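PDB 3N0U: probable N-glycosylase/DNA lyase from Thermotoga maritima, which probably belongs to the helix-hairpin-helix DNA glycosylases, proteins built almost wholly of helices. Local coordinates for residues E129-V132 with R133-G137; G114-K117 with N118-K121; K18-E21 with R22-E25; E25-K28 with P29-Q33. One frame throughout, in Å; residues are numbered along the deposited sequence.

Contact 1. Residues E129-V132 with R133-G137; sequences EFLV and RNAKG. With NA (sodium ion), chain D.
The side chain of Asn134 lies over one face of the Phe130 ring, one helical turn apart, at the C-terminal end of helix 124-134. This is the first helix of a helix-hairpin-helix motif, with helix 140-148 as the second, and residues 135-137 begin the hairpin between them. The CB of Asn134 sits 4.1 Å from the centroid of the Phe130 ring and only 17° off its normal, a CH-pi contact. The two side chains run at about a right angle to each other, with the amide and ring planes 33° apart. Phe130 can offer its face because CG stands anti to the backbone N (chi1 175°); the Phe130 side chain also packs on Leu112 and Leu119.

A second pair lies on the buried side: CD2 of Leu131 touches CB of Ala135 at 4.1 Å, and Leu131 packs further against Ala143 and Phe146 of the second helix. The last helical bonds run from Arg133 N to Glu129 O (3.1 Å), from Asn134 N to Phe130 O (2.9 Å) and from Ala135 N to Leu131 O (2.9 Å). Ala135 then leaves helical geometry, and its carbonyl, like that of Val132, points to a bound sodium ion. Ile138 O is the third protein ligand and two waters also bind the ion, so backbone carbonyls rather than side chains supply the protein's share. The ion lies 2.4 Å from Val132 O and 2.3 Å from Ala135 O.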
# COMPACT_ATOMS: atom_id res chain seq x y z
N GLU A 129 5.21 -3.78 12.06
CA GLU A 129 4.73 -3.68 13.44
C GLU A 129 5.02 -2.27 13.97
O GLU A 129 4.19 -1.66 14.64
CB GLU A 129 5.42 -4.71 14.35
CG GLU A 129 4.91 -6.13 14.17
CD GLU A 129 5.69 -7.15 15.01
OE1 GLU A 129 6.55 -6.75 15.82
OE2 GLU A 129 5.45 -8.37 14.83
N PHE A 130 6.21 -1.78 13.69
CA PHE A 130 6.60 -0.44 14.14
C PHE A 130 5.68 0.64 13.60
O PHE A 130 5.26 1.51 14.33
CB PHE A 130 8.03 -0.12 13.73
CG PHE A 130 8.44 1.28 14.08
CD1 PHE A 130 8.23 2.32 13.18
CD2 PHE A 130 8.96 1.57 15.32
CE1 PHE A 130 8.58 3.62 13.51
CE2 PHE A 130 9.32 2.88 15.66
CZ PHE A 130 9.12 3.90 14.76
N LEU A 131 5.38 0.57 12.32
CA LEU A 131 4.56 1.58 11.69
C LEU A 131 3.14 1.51 12.19
O LEU A 131 2.50 2.54 12.39
CB LEU A 131 4.60 1.41 10.17
CG LEU A 131 5.93 1.77 9.53
CD1 LEU A 131 5.95 1.24 8.10
CD2 LEU A 131 6.21 3.29 9.58
N VAL A 132 2.61 0.31 12.36
CA VAL A 132 1.27 0.18 12.92
C VAL A 132 1.19 0.87 14.27
O VAL A 132 0.23 1.61 14.56
CB VAL A 132 0.87 -1.29 13.07
CG1 VAL A 132 -0.43 -1.41 13.84
CG2 VAL A 132 0.71 -1.93 11.70
N ARG A 133 2.18 0.66 15.12
CA ARG A 133 2.12 1.23 16.46
C ARG A 133 2.41 2.73 16.50
O ARG A 133 1.83 3.46 17.32
CB ARG A 133 3.07 0.50 17.41
CG ARG A 133 2.98 1.01 18.85
CD ARG A 133 3.87 0.23 19.79
NE ARG A 133 3.60 -1.19 19.71
CZ ARG A 133 2.69 -1.83 20.44
NH1 ARG A 133 1.94 -1.17 21.32
NH2 ARG A 133 2.52 -3.14 20.28
N ASN A 134 3.28 3.20 15.60
CA ASN A 134 3.89 4.52 15.76
C ASN A 134 3.53 5.57 14.72
O ASN A 134 3.69 6.76 14.96
CB ASN A 134 5.41 4.35 15.84
CG ASN A 134 5.82 3.64 17.10
OD1 ASN A 134 6.25 2.49 17.08
ND2 ASN A 134 5.68 4.33 18.22
N ALA A 135 3.08 5.13 13.55
CA ALA A 135 2.74 6.08 12.49
C ALA A 135 1.25 6.34 12.47
O ALA A 135 0.47 5.42 12.31
CB ALA A 135 3.20 5.55 11.14
N LYS A 136 0.85 7.60 12.59
CA LYS A 136 -0.56 7.98 12.58
C LYS A 136 -1.17 7.78 11.20
O LYS A 136 -0.54 8.05 10.19
CB LYS A 136 -0.68 9.45 12.98
CG LYS A 136 -0.07 9.75 14.35
CD LYS A 136 -0.76 8.93 15.42
CE LYS A 136 -0.33 9.36 16.81
NZ LYS A 136 -0.98 8.51 17.85
N GLY A 137 -2.41 7.30 11.18
CA GLY A 137 -3.12 7.05 9.95
C GLY A 137 -2.61 5.84 9.19
O GLY A 137 -2.96 5.64 8.03
NA NA D . -0.35 3.46 13.24
O HOH W 1 -0.39 4.67 15.60
O HOH W 2 -2.81 3.94 12.98

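Contact 2. Residues G114-K117 with N118-K121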
# COMPACT_ATOMS: atom_id res chain seq x y z
N GLY A 114 14.22 10.60 9.61
CA GLY A 114 15.47 10.14 10.20
C GLY A 114 15.47 8.65 10.50
O GLY A 114 16.55 8.06 10.70
N LYS A 115 14.28 8.05 10.52
CA LYS A 115 14.13 6.64 10.89
C LYS A 115 13.68 5.77 9.71
O LYS A 115 13.74 4.54 9.80
CB LYS A 115 13.08 6.51 12.00
CG LYS A 115 13.47 7.13 13.33
CD LYS A 115 12.30 7.19 14.28
CE LYS A 115 12.77 7.33 15.72
NZ LYS A 115 13.88 8.32 15.86
N LEU A 116 13.23 6.38 8.62
CA LEU A 116 12.56 5.61 7.55
C LEU A 116 13.51 4.76 6.71
O LEU A 116 13.13 3.67 6.31
CB LEU A 116 11.73 6.53 6.64
CG LEU A 116 10.57 7.22 7.35
CD1 LEU A 116 9.85 8.18 6.41
CD2 LEU A 116 9.60 6.18 7.89
N LYS A 117 14.72 5.24 6.43
CA LYS A 117 15.66 4.46 5.61
C LYS A 117 15.96 3.14 6.31
O LYS A 117 15.97 2.08 5.69
CB LYS A 117 16.96 5.23 5.33
CG LYS A 117 16.77 6.38 4.34
CD LYS A 117 18.09 7.06 3.98
CE LYS A 117 18.95 6.19 3.09
NZ LYS A 117 20.23 6.88 2.74
N ASN A 118 16.20 3.20 7.61
CA ASN A 118 16.47 1.99 8.35
C ASN A 118 15.24 1.07 8.37
O ASN A 118 15.37 -0.13 8.20
CB ASN A 118 16.94 2.33 9.76
CG ASN A 118 17.38 1.11 10.54
OD1 ASN A 118 16.55 0.32 10.99
ND2 ASN A 118 18.68 0.93 10.69
N LEU A 119 14.05 1.63 8.53
CA LEU A 119 12.83 0.82 8.57
C LEU A 119 12.66 0.07 7.26
O LEU A 119 12.29 -1.10 7.25
CB LEU A 119 11.58 1.67 8.81
CG LEU A 119 11.25 2.05 10.24
CD1 LEU A 119 10.18 3.13 10.23
CD2 LEU A 119 10.79 0.84 11.03
N VAL A 120 12.89 0.75 6.16
CA VAL A 120 12.63 0.15 4.86
C VAL A 120 13.62 -0.97 4.55
O VAL A 120 13.31 -1.90 3.80
CB VAL A 120 12.60 1.23 3.76
CG1 VAL A 120 12.63 0.60 2.39
CG2 VAL A 120 11.36 2.09 3.97
N LYS A 121 14.78 -0.93 5.20
CA LYS A 121 15.81 -1.93 4.99
C LYS A 121 15.73 -3.06 6.02
O LYS A 121 16.42 -4.08 5.88
CB LYS A 121 17.20 -1.27 5.07
CG LYS A 121 17.50 -0.32 3.94
CD LYS A 121 17.78 -1.07 2.65
CE LYS A 121 18.20 -0.12 1.54
NZ LYS A 121 18.68 -0.85 0.33
O HOH W 3 17.04 5.70 8.93
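Leu116 and Leu119 make a local, one-turn contact along the short helix 116-121, at the surface of the protein between helices 47-59 and 124-134. Their methyls meet where CD2 of Leu116 comes to 3.9 Å from CD1 of Leu119, the two side chains crossing obliquely. In Leu116, CG lies beside the backbone N and anti to the carbonyl carbon (chi1 -64°), and the side chain reaches Leu50 and Phe51; Leu119 turns instead to Phe130 and Leu131. The pair therefore joins the packing on two neighbouring helices.

Backbone bonds set the spacing. Leu119 N reaches Lys115 O at 3.2 Å, in the carbonyl plane, and Val120 N reaches Leu116 O at 2.9 Å; the last one, from Lys121 N to Lys117 O, is weak. CG2 of Val120 rests 3.3 Å from Leu116 O, and Val120 also packs on Leu50. Ahead of these bonds, a water links the turn: it donates to Gly114 O at 3.0 Å and accepts from Asn118 N at 2.9 Å. The early N-H groups of Leu116 and Lys117 are taken by the carboxylate of Glu47, while Lys121 NZ, a turn further on, makes a salt bridge with Glu43. Outside acceptors for the N-H groups of a first turn, here a carboxylate and a water, are what a helix N-terminus needs, in this case that of a short helix in an all-helical fold.

Contact 3. Residues K18-E21 with R22-E25; sequences KELE and RIRE
NH2 of Arg24 is gripped twice: by OE1 of Glu21 at 3.0 Å and, from helix 181-198, by the carbonyl oxygen of Phe198. The first bond is one of two i to i+3 salt bridges on the outer part of the long helix 13-44. It is fairly straight (165°), lies in the guanidinium plane and uses the syn side of the carboxylate oxygen, with the two side chains running alongside each other in the same direction. Arg24 has its CG anti to the backbone N (chi1 -169°) and an extended chain, and this carries the guanidinium to Phe198, with which it also makes a cation-pi contact, and to Glu200, the salt-bridge partner of NH1.

The other bridge is less regular. NH1 of Arg22 meets OE1 of Glu19 at 3.1 Å on the anti side, tilted from the guanidinium plane, and the side chains cross at about a right angle. Lys18 crowds the same arginine, its NZ 4.3 Å from Arg22 NH2, and Glu19 would probably offset some of the mutual repulsion of the two cations. Ile23, between the two arginines in sequence, packs on Tyr211 and Leu212 and holds CG1 in the crowded position between the backbone N and carbonyl carbon (chi1 57°), bringing CD1 to 3.4 Å from Leu20 O. The backbone is irregular here: Ile23 N bonds Glu19 O only weakly, at 3.3 Å, and a water 2.7 Å from Glu21 O accepts from Glu25 N at 3.0 Å.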
# COMPACT_ATOMS: atom_id res chain seq x y z
N LYS A 18 -6.97 -18.98 -13.01
CA LYS A 18 -7.05 -19.03 -14.47
C LYS A 18 -7.24 -17.64 -15.05
O LYS A 18 -6.62 -17.30 -16.07
CB LYS A 18 -8.18 -19.95 -14.93
CG LYS A 18 -7.85 -21.42 -14.71
CD LYS A 18 -9.03 -22.34 -14.97
CE LYS A 18 -9.54 -22.19 -16.39
NZ LYS A 18 -10.64 -23.16 -16.68
N GLU A 19 -8.06 -16.82 -14.41
CA GLU A 19 -8.28 -15.47 -14.91
C GLU A 19 -7.01 -14.65 -14.79
O GLU A 19 -6.69 -13.88 -15.69
CB GLU A 19 -9.41 -14.78 -14.17
CG GLU A 19 -9.60 -13.32 -14.62
CD GLU A 19 -9.81 -13.15 -16.15
OE1 GLU A 19 -10.34 -14.07 -16.82
OE2 GLU A 19 -9.45 -12.07 -16.67
N LEU A 20 -6.28 -14.82 -13.69
CA LEU A 20 -5.02 -14.12 -13.53
C LEU A 20 -4.03 -14.57 -14.59
O LEU A 20 -3.28 -13.75 -15.12
CB LEU A 20 -4.43 -14.35 -12.14
CG LEU A 20 -5.12 -13.61 -10.99
CD1 LEU A 20 -4.76 -14.27 -9.67
CD2 LEU A 20 -4.74 -12.13 -10.98
N GLU A 21 -3.99 -15.85 -14.90
CA GLU A 21 -3.10 -16.31 -15.94
C GLU A 21 -3.44 -15.71 -17.29
O GLU A 21 -2.54 -15.46 -18.08
CB GLU A 21 -3.07 -17.83 -16.05
CG GLU A 21 -2.55 -18.54 -14.79
CD GLU A 21 -1.07 -18.41 -14.53
OE1 GLU A 21 -0.41 -17.56 -15.15
OE2 GLU A 21 -0.56 -19.15 -13.65
N ARG A 22 -4.72 -15.44 -17.55
CA ARG A 22 -5.09 -14.86 -18.83
C ARG A 22 -4.65 -13.41 -18.99
O ARG A 22 -4.46 -12.95 -20.12
CB ARG A 22 -6.60 -14.93 -19.05
CG ARG A 22 -7.18 -16.32 -19.20
CD ARG A 22 -8.69 -16.23 -19.43
NE ARG A 22 -9.34 -17.53 -19.32
CZ ARG A 22 -10.10 -17.92 -18.29
NH1 ARG A 22 -10.33 -17.10 -17.27
NH2 ARG A 22 -10.64 -19.13 -18.30
N ILE A 23 -4.49 -12.69 -17.88
CA ILE A 23 -4.03 -11.30 -17.97
C ILE A 23 -2.55 -11.16 -17.69
O ILE A 23 -2.00 -10.07 -17.81
CB ILE A 23 -4.84 -10.31 -17.08
CG1 ILE A 23 -4.84 -10.69 -15.60
CG2 ILE A 23 -6.29 -10.19 -17.58
CD1 ILE A 23 -3.56 -10.42 -14.86
N ARG A 24 -1.90 -12.26 -17.33
CA ARG A 24 -0.53 -12.17 -16.85
C ARG A 24 0.43 -11.56 -17.87
O ARG A 24 1.21 -10.68 -17.54
CB ARG A 24 -0.04 -13.55 -16.44
CG ARG A 24 1.27 -13.52 -15.68
CD ARG A 24 1.68 -14.96 -15.33
NE ARG A 24 2.68 -14.98 -14.26
CZ ARG A 24 2.76 -15.92 -13.34
NH1 ARG A 24 3.69 -15.82 -12.42
NH2 ARG A 24 1.93 -16.98 -13.35
N GLU A 25 0.36 -12.02 -19.11
CA GLU A 25 1.34 -11.59 -20.10
C GLU A 25 1.20 -10.11 -20.35
O GLU A 25 2.19 -9.39 -20.44
CB GLU A 25 1.13 -12.36 -21.40
CG GLU A 25 2.09 -11.96 -22.51
CD GLU A 25 1.73 -12.62 -23.84
OE1 GLU A 25 1.81 -11.94 -24.89
OE2 GLU A 25 1.38 -13.83 -23.83
O HOH W 4 -1.38 -14.17 -20.18

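Contact 4. Residues E25-K28 with P29-Q33; sequences EEAK and PLVEQ
Pro29 presses its ring on the turn before it, with CD 3.3 Å from Glu25 O and 3.4 Å from Glu26 O. Its nitrogen carries no hydrogen, so Glu25 O, which would be its usual i to i-4 acceptor, meets ring carbon instead. Leu30 comes next, with CB 3.4 Å from Ala27 O. Helix 13-44 is kinked here, where neither Pro29 nor Leu30 gives an N-H to the residue four before it, a familiar consequence of a proline within a helix.

Regular bonding returns at Val31. Its N reaches Ala27 O at 3.0 Å, almost straight (168°) and nearly along the C=O axis. CG2 of Val31 leans over the same turn, 4.5 Å from Ala27 CB. On the inner side Val31 packs on Leu207 and Tyr208 of helix 202-214, and Ala27 on Tyr211 of that helix, so Ala27 and Val31 give the kinked helix its apolar seat against that neighbour, and Glu26 adds a hydrogen bond to the hydroxyl of Tyr211.

Glu32 follows, its N bonded to Lys28 O at 2.8 Å. Here CG lies beside the backbone N (chi1 -69°), a position that sets it 4.0 Å from CG of Lys28, and the two side chains run alongside each other. Their charged ends do not meet: the chain of Glu32 bends at chi2, and its carboxylate pairs with Lys204, while Lys28 extends past it and touches Tyr208. Gln33 closes the segment through its N, which bonds Pro29 O at 3.0 Å.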
# COMPACT_ATOMS: atom_id res chain seq x y z
N GLU A 25 0.36 -12.02 -19.11
CA GLU A 25 1.34 -11.59 -20.10
C GLU A 25 1.20 -10.11 -20.35
O GLU A 25 2.19 -9.39 -20.44
CB GLU A 25 1.13 -12.36 -21.40
CG GLU A 25 2.09 -11.96 -22.51
CD GLU A 25 1.73 -12.62 -23.84
OE1 GLU A 25 1.81 -11.94 -24.89
OE2 GLU A 25 1.38 -13.83 -23.83
N GLU A 26 -0.02 -9.63 -20.47
CA GLU A 26 -0.23 -8.23 -20.78
C GLU A 26 0.07 -7.31 -19.61
O GLU A 26 0.45 -6.16 -19.80
CB GLU A 26 -1.65 -7.99 -21.33
CG GLU A 26 -2.78 -8.08 -20.35
CD GLU A 26 -4.13 -8.16 -21.07
OE1 GLU A 26 -5.07 -7.45 -20.67
OE2 GLU A 26 -4.23 -8.96 -22.01
N ALA A 27 -0.16 -7.81 -18.39
CA ALA A 27 0.03 -7.00 -17.20
C ALA A 27 1.48 -6.97 -16.79
O ALA A 27 1.93 -6.01 -16.16
CB ALA A 27 -0.84 -7.51 -16.06
N LYS A 28 2.23 -8.00 -17.15
CA LYS A 28 3.58 -8.15 -16.61
C LYS A 28 4.49 -6.94 -16.84
O LYS A 28 5.19 -6.51 -15.92
CB LYS A 28 4.23 -9.43 -17.12
CG LYS A 28 5.64 -9.61 -16.62
CD LYS A 28 6.22 -10.94 -17.03
CE LYS A 28 7.58 -11.16 -16.37
NZ LYS A 28 8.14 -12.49 -16.71
N PRO A 29 4.50 -6.37 -18.05
CA PRO A 29 5.40 -5.22 -18.22
C PRO A 29 5.04 -4.05 -17.32
O PRO A 29 5.92 -3.33 -16.82
CB PRO A 29 5.25 -4.83 -19.70
CG PRO A 29 4.48 -5.95 -20.33
CD PRO A 29 3.77 -6.73 -19.28
N LEU A 30 3.75 -3.84 -17.10
CA LEU A 30 3.32 -2.77 -16.20
C LEU A 30 3.71 -3.07 -14.76
O LEU A 30 4.14 -2.19 -14.03
CB LEU A 30 1.81 -2.57 -16.29
CG LEU A 30 1.27 -2.11 -17.64
CD1 LEU A 30 -0.23 -1.93 -17.53
CD2 LEU A 30 1.93 -0.80 -18.07
N VAL A 31 3.50 -4.31 -14.33
CA VAL A 31 3.87 -4.72 -12.98
C VAL A 31 5.38 -4.56 -12.78
O VAL A 31 5.81 -4.02 -11.76
CB VAL A 31 3.42 -6.16 -12.73
CG1 VAL A 31 3.95 -6.69 -11.40
CG2 VAL A 31 1.90 -6.26 -12.76
N GLU A 32 6.17 -5.02 -13.74
CA GLU A 32 7.61 -4.97 -13.58
C GLU A 32 8.11 -3.54 -13.58
O GLU A 32 8.98 -3.19 -12.81
CB GLU A 32 8.32 -5.80 -14.66
CG GLU A 32 8.09 -7.29 -14.52
CD GLU A 32 8.80 -7.86 -13.30
OE1 GLU A 32 9.98 -7.48 -13.07
OE2 GLU A 32 8.18 -8.66 -12.56
N GLN A 33 7.55 -2.70 -14.43
CA GLN A 33 7.99 -1.31 -14.47
C GLN A 33 7.62 -0.60 -13.18
O GLN A 33 8.40 0.19 -12.64
CB GLN A 33 7.40 -0.59 -15.68
CG GLN A 33 8.15 -0.94 -16.96
CD GLN A 33 7.28 -0.86 -18.20
OE1 GLN A 33 6.41 0.01 -18.31
NE2 GLN A 33 7.51 -1.77 -19.15

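How the contacts relate
Along the chain the order is contact 3, contact 4, contact 2, contact 1. Contacts 3 and 4 are consecutive parts of helix 13-44, sharing Glu25, with centres 11 Å apart; both pack against helix 202-214. Contacts 1 and 2 belong to two successive helices, 124-134 and 116-121, with centres 13 Å apart, and they touch: CD1 of Leu119 meets CD1 of Phe130 at 3.6 Å. The two pairs are well separated, centres of contacts 1 and 3 lying about 35 Å apart on opposite sides of the chain's centre. The N-terminal helix and the sodium-binding hairpin thus sit in different parts of one all-helical protein.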